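PDB 3EDN: phenazine biosynthesis protein, PhzF family from Bacillus anthracis, which belongs to the PhzF family with a diaminopimelate epimerase-like fold and probably acts as an isomerase-like enzyme, its substrate not established. Local coordinates for residues L52-A57 / T97-A102; I166-N171 / H198-E203. All blocks are in the same frame, centred on the assembly; numbering follows the deposited sequence.

Contact 1 of 2, residues L52-A57 / T97-A102; sequences LSSEVA and TIETKA. With SO4 (sulfate ion), chain O.
The hydroxyl of S54 and the carboxylate of E99 meet across the gap between the loop that follows strand 48-52 and the end of strand 95-100. S54 OG donates to E99 OE1 over 2.7 Å, reaching that oxygen on its anti side and 32° out of the carboxylate plane. A water gives E99 OE1 a second bond of 2.6 Å and in turn accepts from E55 N, so the carboxylate oxygen holds the loop both directly and through solvent. V56 crosses the glutamate side chain at a slant, its CG2 lying 3.5 Å from E99 CD. Farther along, the methyl of A57, 3.3 Å from T97 OG1 and 3.6 Å from E99 N, rests against T97 and E99, whose side chains point to the same side of the strand.

Both partners are set in place by their own segments. In S54 the hydroxyl swings opposite the backbone N (chi1 180°), where it also accepts from V56 N at 3.1 Å in an ST turn, with a weak bond from A57 N. E99 is stretched out beyond CB (chi1 -175°), which carries its carboxylate out from the strand to the loop. Its OE2 forms a salt bridge with K2 of the second subunit, whose M1 packs on V56. K101, past the strand end, bonds through NZ to a sulfate probably taken from the crystallisation liquor; the anion is also held by R62 and by E34 N of the second subunit.

With S54 OG and a water donating to one oxygen and a lysine paired with the other, E99 is probably kept ionised, and a single carboxylate joins the beta-hairpin loop, the strand and the dimer partner.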
loop_
_atom_site.group_PDB
_atom_site.type_symbol
_atom_site.label_atom_id
_atom_site.label_comp_id
_atom_site.label_asym_id
_atom_site.label_seq_id
_atom_site.Cartn_x
_atom_site.Cartn_y
_atom_site.Cartn_z
ATOM N N LEU A 52 -4.352 -5.711 -8.771
ATOM C CA LEU A 52 -3.621 -6.331 -7.655
ATOM C C LEU A 52 -4.089 -7.761 -7.402
ATOM O O LEU A 52 -5.145 -8.183 -7.883
ATOM C CB LEU A 52 -3.849 -5.511 -6.384
ATOM C CG LEU A 52 -3.330 -4.078 -6.512
ATOM C CD1 LEU A 52 -4.002 -3.097 -5.565
ATOM C CD2 LEU A 52 -1.838 -4.089 -6.256
ATOM N N SER A 53 -3.286 -8.505 -6.649
ATOM C CA SER A 53 -3.664 -9.867 -6.264
ATOM C C SER A 53 -4.685 -9.816 -5.129
ATOM O O SER A 53 -4.709 -8.871 -4.350
ATOM C CB SER A 53 -2.431 -10.674 -5.819
ATOM O OG SER A 53 -1.559 -10.943 -6.912
ATOM N N SER A 54 -5.519 -10.855 -5.028
ATOM C CA SER A 54 -6.564 -10.909 -4.003
ATOM C C SER A 54 -6.611 -12.267 -3.332
ATOM O O SER A 54 -6.458 -13.276 -4.002
ATOM C CB SER A 54 -7.953 -10.636 -4.602
ATOM O OG SER A 54 -8.951 -10.703 -3.585
ATOM N N GLU A 55 -6.885 -12.257 -2.025
ATOM C CA GLU A 55 -7.101 -13.471 -1.235
ATOM C C GLU A 55 -8.528 -13.999 -1.351
ATOM O O GLU A 55 -8.793 -15.153 -1.004
ATOM C CB GLU A 55 -6.829 -13.181 0.242
ATOM C CG GLU A 55 -5.377 -12.845 0.568
ATOM C CD GLU A 55 -4.490 -14.074 0.567
ATOM O OE1 GLU A 55 -4.947 -15.138 1.038
ATOM O OE2 GLU A 55 -3.342 -13.981 0.085
ATOM N N VAL A 56 -9.446 -13.159 -1.824
ATOM C CA VAL A 56 -10.876 -13.450 -1.690
ATOM C C VAL A 56 -11.679 -13.240 -2.972
ATOM O O VAL A 56 -12.897 -13.416 -2.964
ATOM C CB VAL A 56 -11.520 -12.587 -0.577
ATOM C CG1 VAL A 56 -10.951 -12.948 0.787
ATOM C CG2 VAL A 56 -11.335 -11.100 -0.867
ATOM N N ALA A 57 -11.010 -12.850 -4.051
ATOM C CA ALA A 57 -11.681 -12.611 -5.349
ATOM C C ALA A 57 -10.711 -12.879 -6.487
ATOM O O ALA A 57 -9.524 -13.112 -6.243
ATOM C CB ALA A 57 -12.203 -11.181 -5.446
ATOM N N THR A 97 -14.866 -11.568 -10.170
ATOM C CA THR A 97 -15.041 -10.827 -8.922
ATOM C C THR A 97 -13.838 -9.932 -8.651
ATOM O O THR A 97 -12.689 -10.310 -8.921
ATOM C CB THR A 97 -15.270 -11.751 -7.709
ATOM O OG1 THR A 97 -14.204 -12.700 -7.650
ATOM C CG2 THR A 97 -16.618 -12.505 -7.835
ATOM N N ILE A 98 -14.116 -8.738 -8.133
ATOM C CA ILE A 98 -13.104 -7.729 -7.861
ATOM C C ILE A 98 -13.185 -7.328 -6.396
ATOM O O ILE A 98 -14.205 -6.815 -5.929
ATOM C CB ILE A 98 -13.303 -6.449 -8.717
ATOM C CG1 ILE A 98 -13.341 -6.770 -10.217
ATOM C CG2 ILE A 98 -12.206 -5.438 -8.399
ATOM C CD1 ILE A 98 -13.754 -5.581 -11.079
ATOM N N GLU A 99 -12.113 -7.575 -5.657
ATOM C CA GLU A 99 -12.043 -7.088 -4.294
ATOM C C GLU A 99 -11.790 -5.585 -4.268
ATOM O O GLU A 99 -10.825 -5.106 -4.868
ATOM C CB GLU A 99 -10.950 -7.807 -3.511
ATOM C CG GLU A 99 -10.972 -7.378 -2.054
ATOM C CD GLU A 99 -9.872 -7.966 -1.212
ATOM O OE1 GLU A 99 -8.973 -8.645 -1.769
ATOM O OE2 GLU A 99 -9.931 -7.727 0.023
ATOM N N THR A 100 -12.661 -4.841 -3.595
ATOM C CA THR A 100 -12.437 -3.408 -3.398
ATOM C C THR A 100 -12.688 -3.043 -1.941
ATOM O O THR A 100 -13.201 -3.849 -1.155
ATOM C CB THR A 100 -13.359 -2.510 -4.270
ATOM O OG1 THR A 100 -14.658 -2.426 -3.669
ATOM C CG2 THR A 100 -13.455 -3.023 -5.709
ATOM N N LYS A 101 -12.331 -1.814 -1.586
ATOM C CA LYS A 101 -12.527 -1.351 -0.226
ATOM C C LYS A 101 -14.013 -1.201 0.104
ATOM O O LYS A 101 -14.390 -1.180 1.278
ATOM C CB LYS A 101 -11.742 -0.056 0.023
ATOM C CG LYS A 101 -10.232 -0.296 0.090
ATOM C CD LYS A 101 -9.457 0.934 0.529
ATOM C CE LYS A 101 -7.991 0.597 0.728
ATOM N NZ LYS A 101 -7.262 1.802 1.203
ATOM N N ALA A 102 -14.864 -1.128 -0.918
ATOM C CA ALA A 102 -16.314 -1.074 -0.694
ATOM C C ALA A 102 -16.982 -2.454 -0.788
ATOM O O ALA A 102 -18.215 -2.551 -0.781
ATOM C CB ALA A 102 -16.972 -0.089 -1.645
HETATM S S SO4 O . -3.940 1.430 3.291
HETATM O O1 SO4 O . -3.059 0.421 3.869
HETATM O O2 SO4 O . -3.269 2.132 2.206
HETATM O O3 SO4 O . -5.158 0.790 2.810
HETATM O O4 SO4 O . -4.262 2.381 4.356
HETATM O O HOH W 1 -7.008 -9.798 -0.512
#

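Contact 2 of 2, residues I166-N171 / H198-E203; sequences IVPVKN and HPICLE
I200 turns CG1 into the space between its backbone N and carbonyl carbon (chi1 66°), while I166, with CG1 beside its N and anti to the carbonyl carbon (chi1 -61°), is left with CG2 anti to N and facing I200; the two isoleucines cross obliquely on one face of a parallel strand pair. Their ends are pressed together, with I166 CG2 only 3.4 Å from I200 CD1, tighter than ordinary carbon contact. I200 CG1 also lies near P168 on that face, and I200 CG2 sits in plane at the edge of the H198 ring. The other face carries V167 against P199.

P168 and P199 have no N-H to give, yet the ladder continues around them. V167 N makes a weak bond to H198 O, I200 N donates to V167 O at 3.0 Å, and V169 N reaches I200 O at 2.8 Å. P199 CA adds a CH...O contact of 3.1 Å to V167 O.

Beyond the paired strands the two segments diverge, and a water links K170 O to E203 N. C201 CB lies 3.4 Å from V169 O. E203 brings OE1 to 3.2 Å from N171 CB and hydrogen-bonds L172 N, while at the N-cap of helix 172-177 N171 OD1 accepts from V174 N.

Helix 172-177 begins directly after N171 and packs on V169 and C201. Helix 230-244 lies against I166, P168 and H198, and strand 211-216 flanks 196-201, its H215 hydrogen-bonded to H198.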
loop_
_atom_site.group_PDB
_atom_site.type_symbol
_atom_site.label_atom_id
_atom_site.label_comp_id
_atom_site.label_asym_id
_atom_site.label_seq_id
_atom_site.Cartn_x
_atom_site.Cartn_y
_atom_site.Cartn_z
ATOM N N ILE A 166 -31.447 15.470 -11.585
ATOM C CA ILE A 166 -31.914 15.283 -12.943
ATOM C C ILE A 166 -32.806 16.483 -13.296
ATOM O O ILE A 166 -33.854 16.674 -12.675
ATOM C CB ILE A 166 -32.730 13.972 -13.067
ATOM C CG1 ILE A 166 -31.871 12.732 -12.718
ATOM C CG2 ILE A 166 -33.332 13.846 -14.461
ATOM C CD1 ILE A 166 -30.625 12.567 -13.627
ATOM N N VAL A 167 -32.380 17.279 -14.275
ATOM C CA VAL A 167 -33.072 18.494 -14.700
ATOM C C VAL A 167 -33.522 18.366 -16.168
ATOM O O VAL A 167 -32.725 18.592 -17.095
ATOM C CB VAL A 167 -32.147 19.718 -14.575
ATOM C CG1 VAL A 167 -32.907 21.000 -14.931
ATOM C CG2 VAL A 167 -31.587 19.818 -13.165
ATOM N N PRO A 168 -34.788 17.985 -16.390
ATOM C CA PRO A 168 -35.269 17.877 -17.775
ATOM C C PRO A 168 -35.307 19.236 -18.487
ATOM O O PRO A 168 -35.899 20.200 -17.967
ATOM C CB PRO A 168 -36.677 17.291 -17.616
ATOM C CG PRO A 168 -36.645 16.582 -16.244
ATOM C CD PRO A 168 -35.801 17.526 -15.414
ATOM N N VAL A 169 -34.657 19.309 -19.651
ATOM C CA VAL A 169 -34.707 20.500 -20.510
ATOM C C VAL A 169 -35.365 20.161 -21.860
ATOM O O VAL A 169 -35.546 18.990 -22.202
ATOM C CB VAL A 169 -33.311 21.169 -20.679
ATOM C CG1 VAL A 169 -32.728 21.550 -19.318
ATOM C CG2 VAL A 169 -32.377 20.245 -21.425
ATOM N N LYS A 170 -35.753 21.185 -22.608
ATOM C CA LYS A 170 -36.590 20.969 -23.781
ATOM C C LYS A 170 -35.938 20.127 -24.880
ATOM O O LYS A 170 -36.577 19.236 -25.427
ATOM C CB LYS A 170 -37.079 22.307 -24.340
ATOM C CG LYS A 170 -38.272 22.888 -23.568
ATOM C CD LYS A 170 -38.638 24.277 -24.103
ATOM C CE LYS A 170 -40.005 24.728 -23.597
ATOM N NZ LYS A 170 -40.131 24.738 -22.136
ATOM N N ASN A 171 -34.674 20.404 -25.194
ATOM C CA ASN A 171 -34.027 19.746 -26.337
ATOM C C ASN A 171 -32.519 19.963 -26.387
ATOM O O ASN A 171 -31.952 20.586 -25.480
ATOM C CB ASN A 171 -34.708 20.166 -27.650
ATOM C CG ASN A 171 -34.733 21.662 -27.847
ATOM O OD1 ASN A 171 -33.824 22.382 -27.438
ATOM N ND2 ASN A 171 -35.795 22.145 -28.478
ATOM N N HIS A 198 -27.330 17.267 -13.399
ATOM C CA HIS A 198 -27.276 16.495 -14.628
ATOM C C HIS A 198 -28.523 16.710 -15.492
ATOM O O HIS A 198 -29.487 15.922 -15.436
ATOM C CB HIS A 198 -27.124 15.008 -14.302
ATOM C CG HIS A 198 -26.546 14.220 -15.436
ATOM N ND1 HIS A 198 -25.227 13.826 -15.467
ATOM C CD2 HIS A 198 -27.090 13.809 -16.608
ATOM C CE1 HIS A 198 -24.992 13.169 -16.588
ATOM N NE2 HIS A 198 -26.100 13.159 -17.308
ATOM N N PRO A 199 -28.517 17.780 -16.295
ATOM C CA PRO A 199 -29.651 18.048 -17.178
ATOM C C PRO A 199 -29.806 16.961 -18.229
ATOM O O PRO A 199 -28.814 16.355 -18.657
ATOM C CB PRO A 199 -29.288 19.384 -17.825
ATOM C CG PRO A 199 -28.266 20.004 -16.894
ATOM C CD PRO A 199 -27.476 18.817 -16.385
ATOM N N ILE A 200 -31.048 16.699 -18.623
ATOM C CA ILE A 200 -31.350 15.636 -19.569
ATOM C C ILE A 200 -32.393 16.072 -20.598
ATOM O O ILE A 200 -33.157 17.026 -20.368
ATOM C CB ILE A 200 -31.857 14.344 -18.873
ATOM C CG1 ILE A 200 -33.219 14.579 -18.199
ATOM C CG2 ILE A 200 -30.817 13.837 -17.888
ATOM C CD1 ILE A 200 -33.930 13.334 -17.773
ATOM N N CYS A 201 -32.387 15.405 -21.746
ATOM C CA CYS A 201 -33.535 15.482 -22.667
ATOM C C CYS A 201 -33.675 14.183 -23.452
ATOM O O CYS A 201 -32.745 13.372 -23.498
ATOM C CB CYS A 201 -33.435 16.677 -23.613
ATOM S SG CYS A 201 -31.956 16.696 -24.642
ATOM N N LEU A 202 -34.841 13.951 -24.054
ATOM C CA LEU A 202 -35.047 12.705 -24.792
ATOM C C LEU A 202 -34.529 12.776 -26.231
ATOM O O LEU A 202 -34.242 11.732 -26.835
ATOM C CB LEU A 202 -36.521 12.286 -24.788
ATOM C CG LEU A 202 -37.102 11.970 -23.401
ATOM C CD1 LEU A 202 -38.533 11.421 -23.530
ATOM C CD2 LEU A 202 -36.202 11.018 -22.627
ATOM N N GLU A 203 -34.418 13.982 -26.785
ATOM C CA GLU A 203 -33.751 14.161 -28.085
ATOM C C GLU A 203 -32.280 13.772 -27.951
ATOM O O GLU A 203 -31.637 14.165 -26.987
ATOM C CB GLU A 203 -33.843 15.610 -28.586
ATOM C CG GLU A 203 -33.291 15.765 -30.005
ATOM C CD GLU A 203 -33.178 17.211 -30.499
ATOM O OE1 GLU A 203 -33.232 18.156 -29.704
ATOM O OE2 GLU A 203 -32.994 17.400 -31.722
HETATM O O HOH W 2 -36.130 16.429 -26.041
#

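Overall arrangement
The two contacts lie on opposite sides of the chain's centre, their own centres about 37 Å apart and their nearest atoms about 21 Å apart, and they follow one another along the chain without sharing a strand. Contact 1 is a surface contact: a loop meets a strand through a carboxylate, a hydroxyl and a water, with V56 and A57 packed beside them, and the second subunit takes part. Contact 2 is buried, joins two neighbouring strands by main-chain bonds and apolar side chains, and is touched by no other protein chain of the assembly. Water appears in both, between side chain and backbone in contact 1 and between two backbones in contact 2.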